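Local atomic coordinates of acetyltransferase, GNAT family (Streptococcus pneumoniae, PDB entry 2ATR), a protein that probably transfers an acetyl group from acetyl-coenzyme A to an acceptor not yet identified, as a member of the GNAT acetyltransferase family. Residues S86-A91 with V112-S117. Sequence-based numbering, arbitrary orientation.
Sequences SLMKEA and VGFYRS
Phe-114 is the first residue of 112-117 to touch Met-88 on helix 83-92, and it does so with the far end of its ring. Its CB does not head for the other helix; with CG swung opposite the backbone N (chi1 166°), the ring extends across the gap until CZ lies 4.1 Å from Met-88 CG, in an oblique approach. Phe-114 also leans on its own neighbour: its CD2 sits 3.7 Å above the Tyr-115 ring plane, over the centre of that ring.

Tyr-115 comes next and meets the terminal methyl of the same methionine, whereas Phe-114 met its CG. Met-88 is a selenomethionine, and its chain bends at both chi2 and chi3, which turns the methyl back to the edge of the tyrosine ring, near its plane. There Met-88 CE is 4.1 Å from Tyr-115 CD1, and the two side chains cross at about a right angle. Leu-72 of strand 66-74 touches Met-88 and both aromatic residues, tying the pair of helices to the sheet beneath, while Phe-120 and Ile-57 add to the surroundings of Met-88.

Further along, Ser-117 turns back onto its own helix, where its OG donates a short 2.5 Å hydrogen bond to Phe-114 O, tilted 16° from the carbonyl plane.

Segments 86-91 and 112-117 bury 114 Å² between them, both sides summed, through one bent selenomethionine side chain and two rings. In GNAT relatives the start of the helix equivalent to 83-92 and the glycine-rich loop before it bind the coenzyme A pyrophosphate; 86-91 continues from that helix start. No hydrogen bond or salt bridge crosses between the segments, and the carbon contacts imply a small apolar contact held by dispersion and shape, with no directional bond.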
ATOM      1  N   SER A  86      11.026   1.764  -1.444  1.00 30.48           N
ATOM      2  CA  SER A  86      10.944   3.011  -2.142  1.00 31.17           C
ATOM      3  C   SER A  86       9.545   3.547  -2.132  1.00 29.60           C
ATOM      4  O   SER A  86       9.358   4.699  -1.801  1.00 29.53           O
ATOM      5  CB  SER A  86      11.443   2.814  -3.593  1.00 31.04           C
ATOM      6  OG  SER A  86      12.779   2.377  -3.522  1.00 39.16           O
ATOM      7  N   LEU A  87       8.572   2.701  -2.505  1.00 27.91           N
ATOM      8  CA  LEU A  87       7.141   3.087  -2.524  1.00 27.32           C
ATOM      9  C   LEU A  87       6.659   3.606  -1.121  1.00 26.89           C
ATOM     10  O   LEU A  87       6.062   4.686  -1.007  1.00 25.95           O
ATOM     11  CB  LEU A  87       6.288   1.916  -2.991  1.00 26.86           C
ATOM     12  CG  LEU A  87       6.329   1.607  -4.515  1.00 26.06           C
ATOM     13  CD1 LEU A  87       5.535   0.296  -4.760  1.00 23.33           C
ATOM     14  CD2 LEU A  87       5.714   2.770  -5.301  1.00 21.40           C
HETATM   15  N   MSE A  88       7.000   2.830  -0.104  1.00 26.52           N
HETATM   16  CA  MSE A  88       6.711   3.132   1.303  1.00 28.01           C
HETATM   17  C   MSE A  88       7.357   4.464   1.751  1.00 28.89           C
HETATM   18  O   MSE A  88       6.701   5.343   2.321  1.00 29.52           O
HETATM   19  CB  MSE A  88       7.169   1.929   2.179  1.00 26.30           C
HETATM   20  CG  MSE A  88       6.165   0.705   2.189  1.00 28.16           C
HETATM   21 SE   MSE A  88       4.617   0.946   3.131  1.00 24.72          SE
HETATM   22  CE  MSE A  88       5.330   0.798   4.805  1.00 29.89           C
ATOM     23  N   LYS A  89       8.645   4.622   1.483  1.00 30.65           N
ATOM     24  CA  LYS A  89       9.365   5.853   1.901  1.00 31.98           C
ATOM     25  C   LYS A  89       8.844   7.108   1.232  1.00 31.96           C
ATOM     26  O   LYS A  89       8.605   8.113   1.929  1.00 32.47           O
ATOM     27  CB  LYS A  89      10.887   5.689   1.764  1.00 33.31           C
ATOM     28  CG  LYS A  89      11.462   4.616   2.703  1.00 35.78           C
ATOM     29  CD  LYS A  89      12.951   4.290   2.383  1.00 41.08           C
ATOM     30  CE  LYS A  89      13.471   3.157   3.212  1.00 45.06           C
ATOM     31  NZ  LYS A  89      13.196   3.321   4.691  1.00 49.13           N
ATOM     32  N   GLU A  90       8.571   7.057  -0.074  1.00 31.28           N
ATOM     33  CA  GLU A  90       7.942   8.225  -0.756  1.00 32.43           C
ATOM     34  C   GLU A  90       6.510   8.550  -0.337  1.00 31.48           C
ATOM     35  O   GLU A  90       6.172   9.733  -0.111  1.00 29.73           O
ATOM     36  CB  GLU A  90       7.980   8.125  -2.277  1.00 32.55           C
ATOM     37  CG  GLU A  90       9.397   8.006  -2.865  1.00 40.53           C
ATOM     38  CD  GLU A  90      10.307   9.185  -2.482  1.00 46.31           C
ATOM     39  OE1 GLU A  90       9.816  10.335  -2.425  1.00 46.55           O
ATOM     40  OE2 GLU A  90      11.513   8.950  -2.216  1.00 49.81           O
ATOM     41  N   ALA A  91       5.649   7.528  -0.267  1.00 29.57           N
ATOM     42  CA  ALA A  91       4.254   7.800   0.118  1.00 28.85           C
ATOM     43  C   ALA A  91       4.171   8.287   1.563  1.00 28.66           C
ATOM     44  O   ALA A  91       3.546   9.305   1.815  1.00 28.69           O
ATOM     45  CB  ALA A  91       3.356   6.584  -0.110  1.00 27.18           C
ATOM     46  N   VAL A 112       5.961  -9.660   7.692  1.00 29.42           N
ATOM     47  CA  VAL A 112       6.175  -9.017   8.963  1.00 28.10           C
ATOM     48  C   VAL A 112       7.594  -8.494   8.981  1.00 28.07           C
ATOM     49  O   VAL A 112       7.798  -7.338   9.387  1.00 27.23           O
ATOM     50  CB  VAL A 112       5.786  -9.871  10.185  1.00 28.19           C
ATOM     51  CG1 VAL A 112       6.327  -9.228  11.531  1.00 27.18           C
ATOM     52  CG2 VAL A 112       4.268 -10.008  10.253  1.00 27.46           C
ATOM     53  N   GLY A 113       8.563  -9.300   8.504  1.00 26.65           N
ATOM     54  CA  GLY A 113       9.967  -8.866   8.491  1.00 25.92           C
ATOM     55  C   GLY A 113      10.132  -7.617   7.622  1.00 27.52           C
ATOM     56  O   GLY A 113      10.837  -6.693   7.998  1.00 29.73           O
ATOM     57  N   PHE A 114       9.457  -7.562   6.474  1.00 28.20           N
ATOM     58  CA  PHE A 114       9.504  -6.382   5.614  1.00 28.38           C
ATOM     59  C   PHE A 114       8.941  -5.084   6.271  1.00 27.93           C
ATOM     60  O   PHE A 114       9.605  -4.046   6.256  1.00 25.25           O
ATOM     61  CB  PHE A 114       8.873  -6.606   4.241  1.00 29.11           C
ATOM     62  CG  PHE A 114       8.620  -5.298   3.481  1.00 32.36           C
ATOM     63  CD1 PHE A 114       9.677  -4.633   2.857  1.00 35.95           C
ATOM     64  CD2 PHE A 114       7.348  -4.722   3.421  1.00 29.97           C
ATOM     65  CE1 PHE A 114       9.463  -3.413   2.170  1.00 33.48           C
ATOM     66  CE2 PHE A 114       7.149  -3.509   2.764  1.00 28.13           C
ATOM     67  CZ  PHE A 114       8.222  -2.867   2.139  1.00 32.55           C
ATOM     68  N   TYR A 115       7.746  -5.154   6.840  1.00 26.77           N
ATOM     69  CA  TYR A 115       7.152  -3.977   7.509  1.00 27.49           C
ATOM     70  C   TYR A 115       7.941  -3.529   8.765  1.00 27.53           C
ATOM     71  O   TYR A 115       8.063  -2.327   9.035  1.00 26.83           O
ATOM     72  CB  TYR A 115       5.677  -4.216   7.807  1.00 26.64           C
ATOM     73  CG  TYR A 115       4.856  -4.261   6.549  1.00 27.19           C
ATOM     74  CD1 TYR A 115       4.815  -3.131   5.668  1.00 30.40           C
ATOM     75  CD2 TYR A 115       4.182  -5.442   6.169  1.00 27.15           C
ATOM     76  CE1 TYR A 115       4.058  -3.179   4.472  1.00 31.74           C
ATOM     77  CE2 TYR A 115       3.458  -5.522   4.945  1.00 30.62           C
ATOM     78  CZ  TYR A 115       3.392  -4.394   4.124  1.00 32.03           C
ATOM     79  OH  TYR A 115       2.685  -4.478   2.944  1.00 33.48           O
ATOM     80  N   ARG A 116       8.494  -4.486   9.498  1.00 26.34           N
ATOM     81  CA  ARG A 116       9.399  -4.133  10.605  1.00 26.65           C
ATOM     82  C   ARG A 116      10.614  -3.403  10.077  1.00 27.45           C
ATOM     83  O   ARG A 116      11.028  -2.404  10.681  1.00 26.91           O
ATOM     84  CB  ARG A 116       9.771  -5.352  11.426  1.00 27.51           C
ATOM     85  CG  ARG A 116       8.722  -5.801  12.454  1.00 25.44           C
ATOM     86  CD  ARG A 116       9.347  -6.872  13.447  1.00 28.57           C
ATOM     87  NE  ARG A 116       8.438  -7.183  14.566  1.00 30.10           N
ATOM     88  CZ  ARG A 116       7.955  -8.394  14.849  1.00 31.63           C
ATOM     89  NH1 ARG A 116       8.287  -9.470  14.112  1.00 29.24           N
ATOM     90  NH2 ARG A 116       7.137  -8.549  15.875  1.00 23.76           N
ATOM     91  N   SER A 117      11.122  -3.792   8.895  1.00 27.56           N
ATOM     92  CA  SER A 117      12.298  -3.085   8.318  1.00 29.71           C
ATOM     93  C   SER A 117      11.879  -1.692   7.929  1.00 30.03           C
ATOM     94  O   SER A 117      12.716  -0.786   7.818  1.00 32.18           O
ATOM     95  CB  SER A 117      12.915  -3.830   7.104  1.00 29.36           C
ATOM     96  OG  SER A 117      12.097  -3.612   5.959  1.00 33.12           O
TER